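Local coordinates for esterase Rv0045c (Mycobacterium tuberculosis, PDB 6WYN), which hydrolyses carboxylic esters, preferring short, straight alkyl chains of about four atoms, and is likely involved in ester and lipid metabolism, at residues P63-V68 with L76-S81; A82-F87 with L105-L110; Q93-W98 with A109-L114; T136-L141 with I162-M167; E149-M154 with D170-L175. All blocks are in the same frame, centred on the assembly; numbering follows the deposited sequence.

Contact 1 (P63-V68 with L76-S81); sequences PEVERV and LRWGGS
The indole of W78 carries V65 on one face and P63 at its edge. CG2 of V65 stands over the six-membered ring, 3.7 Å from its centroid and 16° off the ring normal, a CH-pi contact; CG of P63 reaches the rim in the ring plane, 3.7 Å from W78 CE3. V65 holds this methyl anti to its own backbone N, which sets it over the indole. The guanidinium of R77 is layered in turn: V68 CG1 lies over its centre on one face, CB of S81, from its own segment, over the other, and E66 OE2 meets it at the edge. That edge contact is a salt bridge, R77 NH1 to E66 OE2 2.8 Å, with the carboxylate and guanidinium planes 37° apart. A water that accepts from R77 NE, and gives a weak bond to OE2, ties the same two side chains together a second time. On the face shared with V65 and W78, R67 lays its guanidinium against L76 CD2, while its charge is spent on E45 and D113.

Strands 65-70 and 73-78 form an antiparallel beta hairpin at the border of the alpha/beta-hydrolase sheet. E66 and R77 form a hydrogen-bonded pair, R77 N to E66 O at 2.8 Å and E66 N to R77 O at 3.0 Å, and V65 and W78 a non-hydrogen-bonded one. Past the strand end G79 N bonds E64 O at 2.8 Å, from a residue whose positive phi suits glycine. Helices 49-55 and 99-105 cover W78, whereas E66 and R77 occupy the other face, where charged ends can reach water.

Contact 2 (A82-F87 with L105-L110); sequences APRVIF and LGEPAL
V85 pairs with A109 and I86 with L110 in parallel register, the backbone hydrogen bonds being made by V85, F87 and L110. V85 O receives L110 N at 2.9 Å, and L110 O in turn receives F87 N at 2.9 Å. Where the strands begin, P108 O takes R84 N at 2.8 Å and a weak second bond from V85 N. These strands are the two ends of a beta-alpha-beta unit whose connection runs through helix 99-105, a crossover of the alpha/beta-hydrolase fold.

Apolar contacts flank this backbone on both faces. The F87 ring turns its edge to A109, with CE1 3.9 Å from A109 CB in the ring plane; alanine is small enough to let the phenyl lie beside it, and L105 CD2 comes to the same rim. Across the sheet, P83 CG rests 4.1 Å from L110 CB, the two side chains pointing the same way.

The charged contact lies at the strand entrance. R84 bends at chi3 (78°) and E107 at chi2 (-68°), bringing NH1 of R84 within 3.1 Å of E107 OE1. The guanidinium stands 81° from the carboxylate plane and meets OE1 from above it, so the pair shares a single bond and not a flat, two-pronged one. The interior is therefore held by main-chain bonds and hydrocarbon, while charge pairing is confined to the partly exposed end.

Contact 3 (Q93-W98 with A109-L114); sequences QNAHTW and ALAVDL
A95 packs its methyl against strand 109-112 where the loop after strand 85-88 leads into helix 99-105, within the beta-alpha-beta unit of the alpha/beta-hydrolase core. The tight part is small and centres on this one residue. A95 CB lies 3.9 Å from A111 CB and 3.3 Å from A111 O, and it also abuts D113 OD1; two alanines let the loop backbone come down to the strand, with CA atoms 5.0 Å apart. All the residues that touch here are buried.

The polar grip comes from D113. Its OD1 accepts A95 N at 2.9 Å, nearly in line with the C-O bond and with an N-H...O angle of 166°. With chi1 at -71°, CG of D113 sits beside its own backbone N and the carboxylate swings across to the loop. OD2 is turned to other partners, the backbone N of H119 and the guanidinium of R67, so both oxygens are used and the aspartate is probably kept charged.

Looser contacts flank this centre. At one end W98 brings only CD1 to A111 CB, obliquely and at 4.2 Å; its side chain is about 9 Å from that of S155, the probable nucleophile. At the other, N94 and D113 are spanned by a water instead of touching through their polar ends. N94 also folds back on its own segment: in an Asx turn its OD1 accepts H96 N, while the bridging water donates to N94 OD1 at 2.8 Å and to D113 OD1 at 2.7 Å.

Contact 4 (T136-L141 with I162-M167); sequences TLAPVL and IRLAAM
The helical segments 136-141 and 162-167 pass at a closest axis distance of 10.4 Å, their directions 65° apart. That is a wide separation for two helices, and the nearest CA atoms, those of A138 and L164, are 6.6 Å apart. Helix 136-141 is kinked at P139, whose ring nitrogen has no hydrogen to give to the preceding turn.

L164 fills the space between the axes, a long branched chain suited to a wide gap. Its two methyls divide the work: CD1 meets L141 CD1 at 3.6 Å, the two leucines crossing at about a right angle, while CD2 lies against A138, 3.9 Å from both its CA and its CB. In the alpha/beta-hydrolase fold these are neighbouring helices on one face of the central sheet, and helix 156-167 is the one that follows S155, the probable nucleophile. L137 and L141 also reach down to V112 on strand 109-112, so the leucines belong to the helix-sheet interface as well.

Farther along, M167, itself partly exposed, bends at chi3 (-86°) and lays its CE 3.8 Å from A138 CB, beside the L164 methyl.

Contact 5 (E149-M154 with D170-L175); sequences EFVVGM and DLVGEL
E174 meets F150 across two parallel strands, and its side chain can be followed outward. CB lies 3.7 Å from F150 CD2, oblique to the ring, and CG follows at 3.8 Å from the same ring carbon, so the aliphatic half of the glutamate is spent on the phenyl. At chi2 (97°) the chain bends, and the carboxylate leads away from strand 150-154; its OE2 forms a salt bridge with R300 of strand 299-305, two strands farther across the sheet.

The other sheet face is purely aliphatic. V151 sets CG2 4.1 Å from V172 CG2, the two valines crossing at about a right angle, and its CB faces L175 CD2; A161 and A165 of helix 156-167 cover this side. Strand 150-154, that helix and strand 174-178 make the beta-alpha-beta unit that carries the probable nucleophile elbow, G153 being the first glycine of its GxSxG sequence.

V151 N bonds E174 O at 3.0 Å, and E149 O receives G173 N, in a short bond of doubtful exact length, plus a weak bond from E174 N. G173, without a side chain, lets its backbone come close to E149, with CA atoms 4.4 Å apart. Polar bonding thus stays with the main chain, while E174 turns hydrocarbon to its neighbour and takes its charge elsewhere.

How the contacts relate
Contact 1 is the surface member, a hairpin at the sheet border with a water-linked salt bridge, whereas contacts 2 to 5 are buried. Contacts 1, 2, 3 and 5 all reach one sheet: W78 N bonds A109 O between contacts 1 and 2, and I86 pairs with F150 and V152 between contacts 2 and 5. Contacts 2 and 3 share A109 and L110, contact 2 working mainly through backbone pairing, contact 3 through A111 and D113, which also pairs with R67 of contact 1. Contact 4, wholly apolar, packs helices over that sheet; L141 meets L110, and A165 meets V172 and L175 of contact 5, whose segments alternate with its own.

Contact 1 (P63-V68 with L76-S81)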
# COMPACT_ATOMS: atom_id res chain seq x y z
N PRO A 63 -15.64 13.05 1.28
CA PRO A 63 -16.16 12.26 0.17
C PRO A 63 -16.93 11.02 0.69
O PRO A 63 -16.82 10.66 1.86
CB PRO A 63 -14.90 11.82 -0.58
CG PRO A 63 -13.90 11.70 0.53
CD PRO A 63 -14.19 12.86 1.46
N GLU A 64 -17.77 10.45 -0.18
CA GLU A 64 -18.49 9.18 0.10
C GLU A 64 -17.45 8.05 0.08
O GLU A 64 -16.57 8.08 -0.78
CB GLU A 64 -19.50 8.85 -1.00
CG GLU A 64 -20.75 9.70 -0.99
CD GLU A 64 -21.63 9.37 -2.20
OE1 GLU A 64 -21.07 8.93 -3.27
OE2 GLU A 64 -22.87 9.50 -2.07
N VAL A 65 -17.56 7.10 0.99
CA VAL A 65 -16.68 5.91 0.96
C VAL A 65 -17.46 4.73 1.54
O VAL A 65 -18.23 4.92 2.47
CB VAL A 65 -15.33 6.19 1.67
CG1 VAL A 65 -15.53 6.72 3.09
CG2 VAL A 65 -14.41 4.96 1.69
N GLU A 66 -17.23 3.53 1.01
CA GLU A 66 -17.80 2.30 1.59
C GLU A 66 -16.81 1.16 1.34
O GLU A 66 -16.00 1.26 0.39
CB GLU A 66 -19.19 2.03 0.99
CG GLU A 66 -19.21 1.84 -0.50
CD GLU A 66 -20.60 1.58 -1.08
OE1 GLU A 66 -21.59 1.85 -0.38
OE2 GLU A 66 -20.71 1.10 -2.20
N ARG A 67 -16.89 0.14 2.16
CA ARG A 67 -16.13 -1.10 1.98
C ARG A 67 -16.85 -1.96 0.94
O ARG A 67 -18.11 -2.06 0.96
CB ARG A 67 -15.96 -1.82 3.32
CG ARG A 67 -15.03 -3.00 3.23
CD ARG A 67 -14.50 -3.41 4.57
NE ARG A 67 -13.50 -2.47 5.09
CZ ARG A 67 -12.21 -2.39 4.72
NH1 ARG A 67 -11.41 -1.52 5.33
NH2 ARG A 67 -11.69 -3.21 3.82
N VAL A 68 -16.09 -2.53 0.01
CA VAL A 68 -16.61 -3.52 -0.97
C VAL A 68 -15.81 -4.83 -0.84
O VAL A 68 -14.69 -4.84 -0.23
CB VAL A 68 -16.64 -2.96 -2.41
CG1 VAL A 68 -17.55 -1.75 -2.55
CG2 VAL A 68 -15.26 -2.62 -2.93
N LEU A 76 -11.70 -0.37 -0.08
CA LEU A 76 -12.48 0.88 0.15
C LEU A 76 -12.72 1.55 -1.19
O LEU A 76 -11.75 1.80 -1.94
CB LEU A 76 -11.71 1.79 1.09
CG LEU A 76 -11.49 1.25 2.49
CD1 LEU A 76 -10.68 2.21 3.32
CD2 LEU A 76 -12.83 0.96 3.15
N ARG A 77 -13.98 1.84 -1.50
CA ARG A 77 -14.39 2.51 -2.75
C ARG A 77 -14.81 3.93 -2.38
O ARG A 77 -15.79 4.09 -1.60
CB ARG A 77 -15.50 1.75 -3.49
CG ARG A 77 -15.83 2.32 -4.86
CD ARG A 77 -16.65 1.39 -5.72
NE ARG A 77 -17.94 1.19 -5.07
CZ ARG A 77 -18.78 0.19 -5.34
NH1 ARG A 77 -19.90 0.08 -4.65
NH2 ARG A 77 -18.49 -0.66 -6.30
N TRP A 78 -14.08 4.90 -2.94
CA TRP A 78 -14.22 6.35 -2.64
C TRP A 78 -14.90 7.04 -3.81
O TRP A 78 -14.49 6.78 -4.96
CB TRP A 78 -12.85 6.97 -2.44
CG TRP A 78 -12.09 6.41 -1.28
CD1 TRP A 78 -11.32 5.27 -1.21
CD2 TRP A 78 -12.00 7.05 -0.01
NE1 TRP A 78 -10.76 5.16 0.03
CE2 TRP A 78 -11.14 6.26 0.78
CE3 TRP A 78 -12.53 8.23 0.51
CZ2 TRP A 78 -10.83 6.61 2.09
CZ3 TRP A 78 -12.20 8.58 1.79
CH2 TRP A 78 -11.36 7.79 2.57
N GLY A 79 -15.87 7.92 -3.49
CA GLY A 79 -16.45 8.84 -4.47
C GLY A 79 -17.44 8.17 -5.41
O GLY A 79 -17.59 8.71 -6.53
N GLY A 80 -18.05 7.04 -5.05
CA GLY A 80 -18.97 6.32 -5.98
C GLY A 80 -18.39 5.08 -6.68
O GLY A 80 -17.27 4.64 -6.36
N SER A 81 -19.08 4.57 -7.70
CA SER A 81 -18.81 3.24 -8.29
C SER A 81 -17.91 3.29 -9.54
O SER A 81 -17.74 2.17 -10.08
CB SER A 81 -20.09 2.53 -8.60
OG SER A 81 -20.76 3.25 -9.62
O HOH W 1 -19.33 3.32 -3.89

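Contact 2 (A82-F87 with L105-L110)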
# COMPACT_ATOMS: atom_id res chain seq x y z
N ALA A 82 -17.30 4.44 -9.95
CA ALA A 82 -16.42 4.56 -11.16
C ALA A 82 -15.01 5.06 -10.81
O ALA A 82 -14.60 6.19 -11.07
CB ALA A 82 -17.10 5.46 -12.13
N PRO A 83 -14.19 4.24 -10.14
CA PRO A 83 -12.87 4.71 -9.70
C PRO A 83 -11.96 5.14 -10.86
O PRO A 83 -11.92 4.44 -11.84
CB PRO A 83 -12.26 3.47 -9.03
CG PRO A 83 -13.41 2.56 -8.72
CD PRO A 83 -14.55 2.91 -9.65
N ARG A 84 -11.24 6.25 -10.71
CA ARG A 84 -10.19 6.70 -11.66
C ARG A 84 -8.82 6.10 -11.28
O ARG A 84 -8.01 5.89 -12.19
CB ARG A 84 -10.03 8.22 -11.62
CG ARG A 84 -11.00 9.07 -12.43
CD ARG A 84 -10.47 10.50 -12.60
NE ARG A 84 -9.44 10.59 -13.64
CZ ARG A 84 -8.70 11.67 -13.93
NH1 ARG A 84 -8.85 12.80 -13.25
NH2 ARG A 84 -7.80 11.61 -14.90
N VAL A 85 -8.55 5.85 -9.99
CA VAL A 85 -7.22 5.42 -9.52
C VAL A 85 -7.38 4.22 -8.61
O VAL A 85 -8.27 4.24 -7.76
CB VAL A 85 -6.52 6.56 -8.76
CG1 VAL A 85 -5.08 6.19 -8.45
CG2 VAL A 85 -6.61 7.87 -9.55
N ILE A 86 -6.51 3.27 -8.78
CA ILE A 86 -6.34 2.14 -7.84
C ILE A 86 -5.10 2.36 -6.99
O ILE A 86 -4.05 2.65 -7.57
CB ILE A 86 -6.26 0.84 -8.64
CG1 ILE A 86 -7.47 0.63 -9.54
CG2 ILE A 86 -6.06 -0.31 -7.68
CD1 ILE A 86 -7.22 -0.36 -10.67
N PHE A 87 -5.21 2.17 -5.68
CA PHE A 87 -4.09 2.30 -4.73
C PHE A 87 -3.85 0.94 -4.09
O PHE A 87 -4.85 0.32 -3.64
CB PHE A 87 -4.43 3.34 -3.67
CG PHE A 87 -4.48 4.77 -4.15
CD1 PHE A 87 -5.66 5.32 -4.61
CD2 PHE A 87 -3.35 5.57 -4.08
CE1 PHE A 87 -5.73 6.65 -5.02
CE2 PHE A 87 -3.40 6.88 -4.54
CZ PHE A 87 -4.58 7.42 -4.98
N LEU A 105 -6.71 14.26 -2.70
CA LEU A 105 -6.76 14.28 -4.17
C LEU A 105 -8.17 14.57 -4.68
O LEU A 105 -8.30 15.15 -5.79
CB LEU A 105 -6.23 12.94 -4.64
CG LEU A 105 -6.01 12.80 -6.13
CD1 LEU A 105 -4.93 13.75 -6.59
CD2 LEU A 105 -5.66 11.35 -6.46
N GLY A 106 -9.21 14.13 -3.97
CA GLY A 106 -10.60 14.41 -4.37
C GLY A 106 -11.04 13.66 -5.61
O GLY A 106 -11.97 14.07 -6.22
N GLU A 107 -10.39 12.57 -5.99
CA GLU A 107 -10.80 11.74 -7.14
C GLU A 107 -11.52 10.46 -6.69
O GLU A 107 -11.19 9.84 -5.69
CB GLU A 107 -9.57 11.38 -7.96
CG GLU A 107 -8.88 12.58 -8.53
CD GLU A 107 -9.70 13.30 -9.60
OE1 GLU A 107 -10.20 12.59 -10.50
OE2 GLU A 107 -9.88 14.54 -9.46
N PRO A 108 -12.46 9.93 -7.49
CA PRO A 108 -12.97 8.57 -7.23
C PRO A 108 -11.84 7.53 -7.31
O PRO A 108 -11.01 7.54 -8.23
CB PRO A 108 -14.05 8.35 -8.30
CG PRO A 108 -13.74 9.40 -9.37
CD PRO A 108 -13.08 10.57 -8.67
N ALA A 109 -11.80 6.62 -6.34
CA ALA A 109 -10.63 5.72 -6.18
C ALA A 109 -11.01 4.39 -5.55
O ALA A 109 -11.98 4.35 -4.83
CB ALA A 109 -9.61 6.43 -5.34
N LEU A 110 -10.18 3.36 -5.73
CA LEU A 110 -10.35 2.05 -5.06
C LEU A 110 -9.04 1.79 -4.34
O LEU A 110 -7.99 1.66 -5.02
CB LEU A 110 -10.69 0.97 -6.09
CG LEU A 110 -11.14 -0.35 -5.48
CD1 LEU A 110 -12.52 -0.22 -4.87
CD2 LEU A 110 -11.14 -1.50 -6.49

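Contact 3 (Q93-W98 with A109-L114)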
# COMPACT_ATOMS: atom_id res chain seq x y z
N GLN A 93 0.56 -3.13 5.91
CA GLN A 93 -0.38 -1.97 5.86
C GLN A 93 -1.81 -2.46 5.56
O GLN A 93 -2.02 -3.66 5.48
CB GLN A 93 0.11 -0.95 4.83
CG GLN A 93 1.48 -0.36 5.15
CD GLN A 93 1.81 0.80 4.25
OE1 GLN A 93 1.41 0.86 3.08
NE2 GLN A 93 2.65 1.67 4.80
N ASN A 94 -2.73 -1.54 5.32
CA ASN A 94 -4.06 -1.83 4.76
C ASN A 94 -4.47 -0.63 3.93
O ASN A 94 -3.73 0.37 3.88
CB ASN A 94 -5.08 -2.18 5.85
CG ASN A 94 -5.38 -1.00 6.74
OD1 ASN A 94 -6.31 -0.24 6.44
ND2 ASN A 94 -4.59 -0.86 7.80
N ALA A 95 -5.62 -0.75 3.29
CA ALA A 95 -6.19 0.28 2.40
C ALA A 95 -6.25 1.67 3.05
O ALA A 95 -6.21 2.66 2.32
CB ALA A 95 -7.54 -0.18 1.95
N HIS A 96 -6.46 1.74 4.37
CA HIS A 96 -6.65 3.02 5.08
C HIS A 96 -5.36 3.85 5.04
O HIS A 96 -5.45 5.07 5.29
CB HIS A 96 -7.08 2.82 6.54
CG HIS A 96 -8.53 2.55 6.72
ND1 HIS A 96 -9.46 3.55 6.67
CD2 HIS A 96 -9.21 1.40 6.98
CE1 HIS A 96 -10.66 3.05 6.90
NE2 HIS A 96 -10.54 1.74 7.08
N THR A 97 -4.20 3.24 4.72
CA THR A 97 -2.92 3.99 4.57
C THR A 97 -3.16 5.12 3.57
O THR A 97 -2.50 6.16 3.65
CB THR A 97 -1.75 3.08 4.14
OG1 THR A 97 -0.51 3.76 4.36
CG2 THR A 97 -1.80 2.70 2.69
N TRP A 98 -4.07 4.92 2.63
CA TRP A 98 -4.29 5.92 1.56
C TRP A 98 -5.32 7.00 1.91
O TRP A 98 -5.50 7.87 1.06
CB TRP A 98 -4.67 5.23 0.27
CG TRP A 98 -3.68 4.25 -0.19
CD1 TRP A 98 -3.75 2.89 -0.14
CD2 TRP A 98 -2.42 4.58 -0.77
NE1 TRP A 98 -2.66 2.35 -0.74
CE2 TRP A 98 -1.79 3.36 -1.09
CE3 TRP A 98 -1.77 5.79 -1.06
CZ2 TRP A 98 -0.53 3.31 -1.66
CZ3 TRP A 98 -0.52 5.73 -1.61
CH2 TRP A 98 0.06 4.51 -1.98
N ALA A 109 -11.80 6.62 -6.34
CA ALA A 109 -10.63 5.72 -6.18
C ALA A 109 -11.01 4.39 -5.55
O ALA A 109 -11.98 4.35 -4.83
CB ALA A 109 -9.61 6.43 -5.34
N LEU A 110 -10.18 3.36 -5.73
CA LEU A 110 -10.35 2.05 -5.06
C LEU A 110 -9.04 1.79 -4.34
O LEU A 110 -7.99 1.66 -5.02
CB LEU A 110 -10.69 0.97 -6.09
CG LEU A 110 -11.14 -0.35 -5.48
CD1 LEU A 110 -12.52 -0.22 -4.87
CD2 LEU A 110 -11.14 -1.50 -6.49
N ALA A 111 -9.09 1.69 -3.04
CA ALA A 111 -7.94 1.31 -2.21
C ALA A 111 -8.15 -0.13 -1.75
O ALA A 111 -9.04 -0.42 -0.95
CB ALA A 111 -7.77 2.30 -1.08
N VAL A 112 -7.31 -0.99 -2.30
CA VAL A 112 -7.54 -2.43 -2.06
C VAL A 112 -6.76 -2.97 -0.88
O VAL A 112 -5.65 -2.52 -0.68
CB VAL A 112 -7.15 -3.22 -3.33
CG1 VAL A 112 -7.44 -4.67 -3.15
CG2 VAL A 112 -7.85 -2.68 -4.57
N ASP A 113 -7.37 -3.88 -0.12
CA ASP A 113 -6.63 -4.66 0.89
C ASP A 113 -5.96 -5.84 0.17
O ASP A 113 -6.67 -6.63 -0.44
CB ASP A 113 -7.51 -5.16 2.03
CG ASP A 113 -8.01 -4.11 3.01
OD1 ASP A 113 -7.27 -3.12 3.24
OD2 ASP A 113 -9.15 -4.29 3.58
N LEU A 114 -4.63 -5.89 0.15
CA LEU A 114 -3.87 -7.00 -0.42
C LEU A 114 -4.25 -8.26 0.37
O LEU A 114 -4.52 -8.21 1.54
CB LEU A 114 -2.37 -6.73 -0.33
CG LEU A 114 -1.81 -5.60 -1.20
CD1 LEU A 114 -0.33 -5.56 -0.99
CD2 LEU A 114 -2.17 -5.74 -2.68
O HOH W 2 -8.45 -1.58 5.16

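Contact 4 (T136-L141 with I162-M167)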
# COMPACT_ATOMS: atom_id res chain seq x y z
N THR A 136 -4.97 -13.08 -7.76
CA THR A 136 -6.20 -12.86 -6.98
C THR A 136 -6.88 -11.53 -7.43
O THR A 136 -8.12 -11.51 -7.70
CB THR A 136 -5.85 -12.93 -5.50
OG1 THR A 136 -5.09 -14.11 -5.21
CG2 THR A 136 -7.08 -12.84 -4.62
N LEU A 137 -6.10 -10.45 -7.60
CA LEU A 137 -6.67 -9.08 -7.74
C LEU A 137 -7.22 -8.84 -9.12
O LEU A 137 -8.19 -8.12 -9.18
CB LEU A 137 -5.63 -8.01 -7.39
CG LEU A 137 -5.42 -7.77 -5.89
CD1 LEU A 137 -4.08 -7.09 -5.63
CD2 LEU A 137 -6.53 -6.92 -5.35
N ALA A 138 -6.63 -9.38 -10.20
CA ALA A 138 -6.98 -8.91 -11.55
C ALA A 138 -8.49 -9.02 -11.83
O ALA A 138 -9.12 -8.07 -12.32
CB ALA A 138 -6.18 -9.64 -12.60
N PRO A 139 -9.14 -10.17 -11.58
CA PRO A 139 -10.57 -10.31 -11.90
C PRO A 139 -11.44 -9.37 -11.02
O PRO A 139 -12.41 -8.84 -11.45
CB PRO A 139 -10.91 -11.79 -11.58
CG PRO A 139 -9.64 -12.45 -11.15
CD PRO A 139 -8.56 -11.38 -11.00
N VAL A 140 -11.02 -9.14 -9.79
CA VAL A 140 -11.75 -8.21 -8.89
C VAL A 140 -11.67 -6.78 -9.44
O VAL A 140 -12.68 -6.09 -9.50
CB VAL A 140 -11.20 -8.32 -7.47
CG1 VAL A 140 -11.83 -7.28 -6.51
CG2 VAL A 140 -11.42 -9.75 -6.94
N LEU A 141 -10.46 -6.36 -9.84
CA LEU A 141 -10.26 -5.01 -10.41
C LEU A 141 -11.02 -4.88 -11.72
O LEU A 141 -11.55 -3.80 -11.96
CB LEU A 141 -8.76 -4.75 -10.59
CG LEU A 141 -7.95 -4.80 -9.30
CD1 LEU A 141 -6.45 -4.62 -9.55
CD2 LEU A 141 -8.44 -3.76 -8.31
N ILE A 162 3.10 -3.76 -10.87
CA ILE A 162 3.92 -4.15 -12.04
C ILE A 162 3.33 -5.44 -12.63
O ILE A 162 3.10 -5.46 -13.83
CB ILE A 162 5.40 -4.31 -11.66
CG1 ILE A 162 6.04 -2.95 -11.42
CG2 ILE A 162 6.11 -5.09 -12.77
CD1 ILE A 162 7.38 -3.02 -10.75
N ARG A 163 3.11 -6.45 -11.81
CA ARG A 163 2.59 -7.76 -12.29
C ARG A 163 1.21 -7.56 -12.93
O ARG A 163 1.00 -8.01 -14.09
CB ARG A 163 2.61 -8.80 -11.19
CG ARG A 163 2.28 -10.19 -11.73
CD ARG A 163 2.90 -10.56 -13.09
NE ARG A 163 2.39 -11.83 -13.59
CZ ARG A 163 2.70 -12.38 -14.77
NH1 ARG A 163 2.16 -13.54 -15.11
NH2 ARG A 163 3.55 -11.79 -15.60
N LEU A 164 0.33 -6.77 -12.31
CA LEU A 164 -0.97 -6.45 -12.93
C LEU A 164 -0.77 -5.81 -14.31
O LEU A 164 -1.50 -6.19 -15.26
CB LEU A 164 -1.78 -5.51 -12.04
CG LEU A 164 -2.38 -6.15 -10.80
CD1 LEU A 164 -2.87 -5.09 -9.82
CD2 LEU A 164 -3.54 -7.09 -11.20
N ALA A 165 0.10 -4.82 -14.43
CA ALA A 165 0.30 -4.09 -15.71
C ALA A 165 0.72 -5.07 -16.81
O ALA A 165 0.41 -4.83 -17.98
CB ALA A 165 1.36 -3.02 -15.54
N ALA A 166 1.48 -6.09 -16.43
CA ALA A 166 2.05 -7.09 -17.35
C ALA A 166 0.93 -8.03 -17.79
O ALA A 166 0.81 -8.25 -18.99
CB ALA A 166 3.16 -7.86 -16.68
N MET A 167 0.16 -8.56 -16.84
CA MET A 167 -0.80 -9.65 -17.09
C MET A 167 -2.11 -9.04 -17.60
O MET A 167 -2.75 -9.70 -18.42
CB MET A 167 -1.01 -10.55 -15.86
CG MET A 167 -1.83 -9.95 -14.73
SD MET A 167 -2.00 -11.07 -13.30
CE MET A 167 -3.43 -12.01 -13.86

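Contact 5 (E149-M154 with D170-L175)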
# COMPACT_ATOMS: atom_id res chain seq x y z
N GLU A 149 -7.40 3.96 -15.31
CA GLU A 149 -6.09 3.94 -16.02
C GLU A 149 -4.92 3.84 -15.02
O GLU A 149 -4.06 2.97 -15.28
CB GLU A 149 -5.95 5.18 -16.89
CG GLU A 149 -6.78 5.11 -18.16
CD GLU A 149 -7.32 6.45 -18.67
OE1 GLU A 149 -7.38 7.43 -17.87
OE2 GLU A 149 -7.71 6.50 -19.86
N PHE A 150 -4.91 4.62 -13.91
CA PHE A 150 -3.73 4.85 -13.02
C PHE A 150 -3.72 3.88 -11.83
O PHE A 150 -4.72 3.76 -11.11
CB PHE A 150 -3.70 6.30 -12.52
CG PHE A 150 -4.02 7.30 -13.60
CD1 PHE A 150 -5.34 7.57 -13.96
CD2 PHE A 150 -3.01 7.86 -14.37
CE1 PHE A 150 -5.65 8.43 -15.00
CE2 PHE A 150 -3.32 8.73 -15.41
CZ PHE A 150 -4.63 9.02 -15.73
N VAL A 151 -2.58 3.26 -11.57
CA VAL A 151 -2.34 2.44 -10.37
C VAL A 151 -1.16 3.00 -9.61
O VAL A 151 -0.09 3.14 -10.18
CB VAL A 151 -2.13 0.96 -10.73
CG1 VAL A 151 -2.00 0.09 -9.50
CG2 VAL A 151 -3.28 0.50 -11.61
N VAL A 152 -1.41 3.30 -8.34
CA VAL A 152 -0.39 3.74 -7.38
C VAL A 152 -0.19 2.59 -6.42
O VAL A 152 -1.17 2.21 -5.77
CB VAL A 152 -0.87 4.98 -6.64
CG1 VAL A 152 0.15 5.46 -5.63
CG2 VAL A 152 -1.27 6.06 -7.63
N GLY A 153 1.06 2.14 -6.28
CA GLY A 153 1.40 1.05 -5.37
C GLY A 153 2.60 1.39 -4.54
O GLY A 153 3.66 1.76 -5.13
N MET A 154 2.51 1.15 -3.25
CA MET A 154 3.68 1.34 -2.36
C MET A 154 4.32 -0.02 -2.01
O MET A 154 3.61 -0.98 -1.62
CB MET A 154 3.25 2.06 -1.09
CG MET A 154 4.40 2.38 -0.18
SD MET A 154 4.26 1.33 1.26
CE MET A 154 5.73 1.77 2.19
N ASP A 170 -4.71 -3.83 -20.83
CA ASP A 170 -5.96 -3.08 -21.17
C ASP A 170 -6.36 -2.20 -19.98
O ASP A 170 -6.70 -1.04 -20.23
CB ASP A 170 -7.09 -4.04 -21.56
CG ASP A 170 -7.30 -5.18 -20.58
OD1 ASP A 170 -6.40 -6.04 -20.48
OD2 ASP A 170 -8.33 -5.19 -19.91
N LEU A 171 -6.32 -2.73 -18.76
CA LEU A 171 -6.58 -2.02 -17.48
C LEU A 171 -5.60 -0.83 -17.29
O LEU A 171 -6.04 0.33 -17.45
CB LEU A 171 -6.39 -3.03 -16.33
CG LEU A 171 -7.52 -3.10 -15.29
CD1 LEU A 171 -8.33 -4.38 -15.47
CD2 LEU A 171 -6.98 -3.00 -13.86
N VAL A 172 -4.33 -1.12 -16.95
CA VAL A 172 -3.30 -0.20 -16.36
C VAL A 172 -2.74 0.70 -17.45
O VAL A 172 -1.96 0.19 -18.28
CB VAL A 172 -2.14 -1.00 -15.74
CG1 VAL A 172 -1.10 -0.09 -15.09
CG2 VAL A 172 -2.61 -2.07 -14.76
N GLY A 173 -3.10 1.98 -17.45
CA GLY A 173 -2.53 2.96 -18.39
C GLY A 173 -1.19 3.48 -17.88
O GLY A 173 -0.31 3.76 -18.72
N GLU A 174 -1.02 3.58 -16.55
CA GLU A 174 0.07 4.36 -15.93
C GLU A 174 0.35 3.82 -14.52
O GLU A 174 -0.63 3.52 -13.82
CB GLU A 174 -0.45 5.79 -16.01
CG GLU A 174 0.49 6.83 -15.53
CD GLU A 174 1.28 7.51 -16.63
OE1 GLU A 174 0.79 7.62 -17.79
OE2 GLU A 174 2.37 7.96 -16.29
N LEU A 175 1.62 3.61 -14.16
CA LEU A 175 2.03 3.12 -12.82
C LEU A 175 2.73 4.25 -12.06
O LEU A 175 3.63 4.91 -12.61
CB LEU A 175 3.00 1.95 -12.92
CG LEU A 175 2.43 0.65 -13.47
CD1 LEU A 175 3.52 -0.27 -13.96
CD2 LEU A 175 1.60 -0.04 -12.41